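Local coordinates for protein LYND (Lyngbya aestuarii, PDB 4V1T) that probably acts as an ATP-dependent YcaO cyclodehydratase, turning cysteine residues of a precursor peptide into thiazoline heterocycles, at residues Trp558-Ser572 against Pro673-Ala686. Residues are numbered along the deposited sequence; the frame is centred on the assembly and turned at random.
Sequences WWYNRLRRPAVDLGS and PYLLPDTTQPLKTA
Y674 turns an edge of its ring onto the face of W559 in a T-shaped stack, planes at 89° and centroids 5.3 Å apart. The methylene chain of R562 lies over a face of the same tyrosine, its CG 3.8 Å from the ring centroid in a CH-pi contact, while R562 NH2 bonds Q767 O. A phenol suits this place: one face takes the R562 methylenes while the edge packs on W559, and its OH can still bond N769 and H672. Methyl CD2 of L675 fills in beside W558 CZ2, and W558 NE1 gives a 2.9 Å bond to Y674 O, nearly in the indole plane. R562, with positive phi, closes helix 538-561 of the YcaO domain in a Schellman motif, and the chain then runs extended beside 673-686. There A567 CB presses tightly on P677 CB at 3.4 Å; alanine's single methyl is about all that can lie against the proline ring. A single beta bridge flanks V568, K684 N bonding A567 O (2.9 Å) and D569 N bonding K684 O (3.0 Å). R564, its chain bent at chi2 and chi3 (-65° and -77°), curls back so that NH1 reaches L676 O at 2.6 Å, with P673 O over one guanidinium face and D678 CB over the other. Beyond it, D678 N bonds R565 O.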
loop_
_atom_site.group_PDB
_atom_site.type_symbol
_atom_site.label_atom_id
_atom_site.label_comp_id
_atom_site.label_asym_id
_atom_site.label_seq_id
_atom_site.Cartn_x
_atom_site.Cartn_y
_atom_site.Cartn_z
ATOM N N TRP B 558 -8.081 39.597 12.090
ATOM C CA TRP B 558 -9.485 39.508 11.716
ATOM C C TRP B 558 -10.364 39.095 12.885
ATOM O O TRP B 558 -11.374 39.745 13.176
ATOM C CB TRP B 558 -9.650 38.518 10.562
ATOM C CG TRP B 558 -11.037 37.955 10.416
ATOM C CD1 TRP B 558 -12.177 38.636 10.102
ATOM C CD2 TRP B 558 -11.413 36.578 10.557
ATOM N NE1 TRP B 558 -13.248 37.767 10.056
ATOM C CE2 TRP B 558 -12.801 36.499 10.321
ATOM C CE3 TRP B 558 -10.709 35.406 10.853
ATOM C CZ2 TRP B 558 -13.498 35.294 10.385
ATOM C CZ3 TRP B 558 -11.401 34.212 10.914
ATOM C CH2 TRP B 558 -12.783 34.164 10.681
ATOM N N TRP B 559 -9.968 38.024 13.560
ATOM C CA TRP B 559 -10.795 37.416 14.593
ATOM C C TRP B 559 -10.993 38.296 15.826
ATOM O O TRP B 559 -12.109 38.455 16.317
ATOM C CB TRP B 559 -10.184 36.083 15.023
ATOM C CG TRP B 559 -10.986 35.378 16.058
ATOM C CD1 TRP B 559 -10.831 35.461 17.413
ATOM C CD2 TRP B 559 -12.076 34.486 15.835
ATOM N NE1 TRP B 559 -11.754 34.671 18.045
ATOM C CE2 TRP B 559 -12.532 34.061 17.098
ATOM C CE3 TRP B 559 -12.710 33.995 14.687
ATOM C CZ2 TRP B 559 -13.594 33.180 17.244
ATOM C CZ3 TRP B 559 -13.765 33.122 14.835
ATOM C CH2 TRP B 559 -14.200 32.723 16.105
ATOM N N TYR B 560 -9.906 38.854 16.341
ATOM C CA TYR B 560 -9.955 39.541 17.624
ATOM C C TYR B 560 -10.384 40.996 17.495
ATOM O O TYR B 560 -10.923 41.568 18.444
ATOM C CB TYR B 560 -8.604 39.423 18.334
ATOM C CG TYR B 560 -8.343 38.007 18.769
ATOM C CD1 TYR B 560 -9.002 37.458 19.876
ATOM C CD2 TYR B 560 -7.485 37.185 18.042
ATOM C CE1 TYR B 560 -8.786 36.144 20.249
ATOM C CE2 TYR B 560 -7.264 35.880 18.413
ATOM C CZ TYR B 560 -7.915 35.361 19.511
ATOM O OH TYR B 560 -7.684 34.052 19.858
ATOM N N ASN B 561 -10.165 41.594 16.329
ATOM C CA ASN B 561 -10.754 42.898 16.036
ATOM C C ASN B 561 -12.170 42.728 15.484
ATOM O O ASN B 561 -12.883 43.702 15.308
ATOM C CB ASN B 561 -9.895 43.681 15.048
ATOM C CG ASN B 561 -8.532 44.036 15.611
ATOM O OD1 ASN B 561 -8.394 44.984 16.386
ATOM N ND2 ASN B 561 -7.516 43.286 15.211
ATOM N N ARG B 562 -12.563 41.481 15.223
ATOM C CA ARG B 562 -13.871 41.160 14.665
ATOM C C ARG B 562 -14.154 42.013 13.436
ATOM O O ARG B 562 -15.172 42.695 13.340
ATOM C CB ARG B 562 -14.965 41.320 15.721
ATOM C CG ARG B 562 -14.897 40.250 16.804
ATOM C CD ARG B 562 -15.999 40.411 17.835
ATOM N NE ARG B 562 -15.646 41.369 18.879
ATOM C CZ ARG B 562 -16.368 41.579 19.977
ATOM N NH1 ARG B 562 -17.482 40.891 20.176
ATOM N NH2 ARG B 562 -15.968 42.461 20.886
ATOM N N LEU B 563 -13.226 41.962 12.494
ATOM C CA LEU B 563 -13.304 42.771 11.295
ATOM C C LEU B 563 -14.277 42.187 10.295
ATOM O O LEU B 563 -14.425 40.973 10.208
ATOM C CB LEU B 563 -11.918 42.897 10.655
ATOM C CG LEU B 563 -10.840 43.537 11.537
ATOM C CD1 LEU B 563 -9.470 43.408 10.897
ATOM C CD2 LEU B 563 -11.165 44.995 11.805
ATOM N N ARG B 564 -14.944 43.060 9.545
ATOM C CA ARG B 564 -15.782 42.640 8.431
ATOM C C ARG B 564 -14.924 42.571 7.171
ATOM O O ARG B 564 -14.348 43.570 6.761
ATOM C CB ARG B 564 -16.958 43.605 8.236
ATOM C CG ARG B 564 -17.815 43.829 9.477
ATOM C CD ARG B 564 -18.550 42.572 9.939
ATOM N NE ARG B 564 -19.723 42.280 9.107
ATOM C CZ ARG B 564 -19.751 41.435 8.079
ATOM N NH1 ARG B 564 -18.669 40.760 7.720
ATOM N NH2 ARG B 564 -20.878 41.260 7.395
ATOM N N ARG B 565 -14.842 41.392 6.568
ATOM C CA ARG B 565 -13.966 41.171 5.424
ATOM C C ARG B 565 -14.764 40.846 4.169
ATOM O O ARG B 565 -15.863 40.278 4.242
ATOM C CB ARG B 565 -12.988 40.027 5.721
ATOM C CG ARG B 565 -12.104 40.234 6.951
ATOM C CD ARG B 565 -11.220 41.464 6.814
ATOM N NE ARG B 565 -10.420 41.419 5.595
ATOM C CZ ARG B 565 -10.021 42.485 4.912
ATOM N NH1 ARG B 565 -10.340 43.701 5.316
ATOM N NH2 ARG B 565 -9.305 42.333 3.807
ATOM N N PRO B 566 -14.206 41.184 2.997
ATOM C CA PRO B 566 -14.869 40.841 1.738
ATOM C C PRO B 566 -14.732 39.363 1.381
ATOM O O PRO B 566 -13.729 38.741 1.738
ATOM C CB PRO B 566 -14.133 41.709 0.717
ATOM C CG PRO B 566 -12.759 41.834 1.271
ATOM C CD PRO B 566 -12.915 41.858 2.774
ATOM N N ALA B 567 -15.717 38.815 0.677
ATOM C CA ALA B 567 -15.629 37.443 0.186
ATOM C C ALA B 567 -14.715 37.359 -1.031
ATOM O O ALA B 567 -14.255 38.378 -1.557
ATOM C CB ALA B 567 -17.008 36.898 -0.166
ATOM N N VAL B 568 -14.478 36.125 -1.467
ATOM C CA VAL B 568 -13.645 35.842 -2.633
ATOM C C VAL B 568 -14.486 35.193 -3.722
ATOM O O VAL B 568 -15.119 34.165 -3.494
ATOM C CB VAL B 568 -12.467 34.913 -2.267
ATOM C CG1 VAL B 568 -11.576 34.664 -3.476
ATOM C CG2 VAL B 568 -11.652 35.518 -1.127
ATOM N N ASP B 569 -14.497 35.803 -4.905
ATOM C CA ASP B 569 -15.124 35.203 -6.073
ATOM C C ASP B 569 -14.276 34.025 -6.528
ATOM O O ASP B 569 -13.244 34.194 -7.188
ATOM C CB ASP B 569 -15.276 36.222 -7.197
ATOM C CG ASP B 569 -15.840 35.613 -8.474
ATOM O OD1 ASP B 569 -16.406 34.500 -8.430
ATOM O OD2 ASP B 569 -15.706 36.258 -9.531
ATOM N N LEU B 570 -14.726 32.829 -6.171
ATOM C CA LEU B 570 -13.979 31.618 -6.457
ATOM C C LEU B 570 -14.078 31.226 -7.921
ATOM O O LEU B 570 -13.367 30.338 -8.363
ATOM C CB LEU B 570 -14.481 30.481 -5.573
ATOM C CG LEU B 570 -14.309 30.720 -4.070
ATOM C CD1 LEU B 570 -15.036 29.649 -3.275
ATOM C CD2 LEU B 570 -12.840 30.753 -3.681
ATOM N N GLY B 571 -14.951 31.895 -8.667
ATOM C CA GLY B 571 -15.092 31.638 -10.097
ATOM C C GLY B 571 -14.200 32.519 -10.959
ATOM O O GLY B 571 -14.392 32.594 -12.175
ATOM N N SER B 572 -13.222 33.181 -10.338
ATOM C CA SER B 572 -12.301 34.075 -11.056
ATOM C C SER B 572 -10.842 33.619 -11.000
ATOM O O SER B 572 -9.959 34.312 -11.492
ATOM C CB SER B 572 -12.416 35.503 -10.510
ATOM O OG SER B 572 -11.886 35.612 -9.199
ATOM N N PRO B 673 -21.148 37.874 13.278
ATOM C CA PRO B 673 -21.374 38.419 11.930
ATOM C C PRO B 673 -20.092 38.661 11.137
ATOM O O PRO B 673 -20.143 38.789 9.910
ATOM C CB PRO B 673 -22.098 39.744 12.202
ATOM C CG PRO B 673 -21.710 40.114 13.580
ATOM C CD PRO B 673 -21.519 38.835 14.332
ATOM N N TYR B 674 -18.961 38.715 11.834
ATOM C CA TYR B 674 -17.666 38.856 11.189
ATOM C C TYR B 674 -17.217 37.564 10.476
ATOM O O TYR B 674 -16.119 37.511 9.913
ATOM C CB TYR B 674 -16.605 39.284 12.210
ATOM C CG TYR B 674 -16.517 38.389 13.435
ATOM C CD1 TYR B 674 -17.309 38.626 14.551
ATOM C CD2 TYR B 674 -15.634 37.318 13.477
ATOM C CE1 TYR B 674 -17.235 37.812 15.664
ATOM C CE2 TYR B 674 -15.549 36.502 14.587
ATOM C CZ TYR B 674 -16.351 36.753 15.672
ATOM O OH TYR B 674 -16.267 35.943 16.771
ATOM N N LEU B 675 -18.061 36.532 10.502
ATOM C CA LEU B 675 -17.791 35.287 9.791
ATOM C C LEU B 675 -18.289 35.327 8.354
ATOM O O LEU B 675 -17.724 34.672 7.479
ATOM C CB LEU B 675 -18.437 34.104 10.511
ATOM C CG LEU B 675 -17.810 33.644 11.829
ATOM C CD1 LEU B 675 -18.569 32.433 12.341
ATOM C CD2 LEU B 675 -16.336 33.311 11.684
ATOM N N LEU B 676 -19.354 36.081 8.107
ATOM C CA LEU B 676 -19.906 36.164 6.766
ATOM C C LEU B 676 -19.390 37.430 6.100
ATOM O O LEU B 676 -19.049 38.397 6.778
ATOM C CB LEU B 676 -21.434 36.102 6.793
ATOM C CG LEU B 676 -22.192 37.177 7.558
ATOM C CD1 LEU B 676 -22.446 38.391 6.670
ATOM C CD2 LEU B 676 -23.502 36.599 8.072
ATOM N N PRO B 677 -19.299 37.425 4.767
ATOM C CA PRO B 677 -18.714 38.585 4.100
ATOM C C PRO B 677 -19.616 39.807 4.147
ATOM O O PRO B 677 -20.840 39.668 4.139
ATOM C CB PRO B 677 -18.531 38.097 2.668
ATOM C CG PRO B 677 -19.605 37.069 2.483
ATOM C CD PRO B 677 -19.751 36.397 3.812
ATOM N N ASP B 678 -19.025 40.994 4.202
ATOM C CA ASP B 678 -19.828 42.207 4.134
ATOM C C ASP B 678 -20.038 42.554 2.671
ATOM O O ASP B 678 -19.081 42.725 1.910
ATOM C CB ASP B 678 -19.193 43.369 4.907
ATOM C CG ASP B 678 -17.866 43.796 4.339
ATOM O OD1 ASP B 678 -17.083 42.909 3.925
ATOM O OD2 ASP B 678 -17.614 45.023 4.317
ATOM N N THR B 679 -21.304 42.627 2.278
ATOM C CA THR B 679 -21.672 42.944 0.910
ATOM C C THR B 679 -21.413 44.415 0.590
ATOM O O THR B 679 -21.647 44.862 -0.529
ATOM C CB THR B 679 -23.150 42.609 0.649
ATOM O OG1 THR B 679 -23.958 43.149 1.701
ATOM C CG2 THR B 679 -23.350 41.107 0.596
ATOM N N THR B 680 -20.935 45.158 1.579
ATOM C CA THR B 680 -20.509 46.538 1.388
ATOM C C THR B 680 -19.306 46.603 0.453
ATOM O O THR B 680 -19.168 47.547 -0.318
ATOM C CB THR B 680 -20.140 47.195 2.739
ATOM O OG1 THR B 680 -21.264 47.133 3.622
ATOM C CG2 THR B 680 -19.733 48.650 2.555
ATOM N N GLN B 681 -18.442 45.591 0.529
ATOM C CA GLN B 681 -17.207 45.564 -0.246
ATOM C C GLN B 681 -17.328 44.629 -1.439
ATOM O O GLN B 681 -18.075 43.654 -1.394
ATOM C CB GLN B 681 -16.036 45.113 0.623
ATOM C CG GLN B 681 -15.624 46.105 1.694
ATOM C CD GLN B 681 -14.670 45.489 2.710
ATOM O OE1 GLN B 681 -13.548 45.103 2.371
ATOM N NE2 GLN B 681 -15.116 45.393 3.965
ATOM N N PRO B 682 -16.582 44.919 -2.515
ATOM C CA PRO B 682 -16.617 44.063 -3.701
ATOM C C PRO B 682 -15.953 42.712 -3.459
ATOM O O PRO B 682 -15.187 42.551 -2.506
ATOM C CB PRO B 682 -15.844 44.877 -4.745
ATOM C CG PRO B 682 -14.907 45.707 -3.950
ATOM C CD PRO B 682 -15.638 46.040 -2.677
ATOM N N LEU B 683 -16.259 41.747 -4.316
ATOM C CA LEU B 683 -15.644 40.436 -4.241
ATOM C C LEU B 683 -14.191 40.523 -4.661
ATOM O O LEU B 683 -13.858 41.213 -5.617
ATOM C CB LEU B 683 -16.384 39.438 -5.134
ATOM C CG LEU B 683 -17.840 39.175 -4.763
ATOM C CD1 LEU B 683 -18.518 38.333 -5.831
ATOM C CD2 LEU B 683 -17.925 38.492 -3.411
ATOM N N LYS B 684 -13.327 39.827 -3.934
ATOM C CA LYS B 684 -11.919 39.739 -4.294
ATOM C C LYS B 684 -11.738 38.844 -5.515
ATOM O O LYS B 684 -12.250 37.731 -5.551
ATOM C CB LYS B 684 -11.107 39.188 -3.121
ATOM C CG LYS B 684 -10.985 40.153 -1.959
ATOM C CD LYS B 684 -9.984 41.253 -2.273
ATOM C CE LYS B 684 -10.196 42.455 -1.380
ATOM N NZ LYS B 684 -9.043 43.387 -1.436
ATOM N N THR B 685 -11.006 39.337 -6.509
ATOM C CA THR B 685 -10.762 38.584 -7.739
ATOM C C THR B 685 -9.299 38.163 -7.796
ATOM O O THR B 685 -8.473 38.642 -7.019
ATOM C CB THR B 685 -11.113 39.406 -9.006
ATOM O OG1 THR B 685 -10.264 40.554 -9.096
ATOM C CG2 THR B 685 -12.567 39.859 -8.963
ATOM N N ALA B 686 -8.989 37.269 -8.726
ATOM C CA ALA B 686 -7.640 36.736 -8.857
ATOM C C ALA B 686 -6.604 37.834 -9.084
ATOM O O ALA B 686 -5.455 37.718 -8.640
ATOM C CB ALA B 686 -7.592 35.730 -9.998
HETATM O O HOH W 1 -16.362 39.491 7.703
HETATM O O HOH W 2 -17.639 41.010 -0.376
#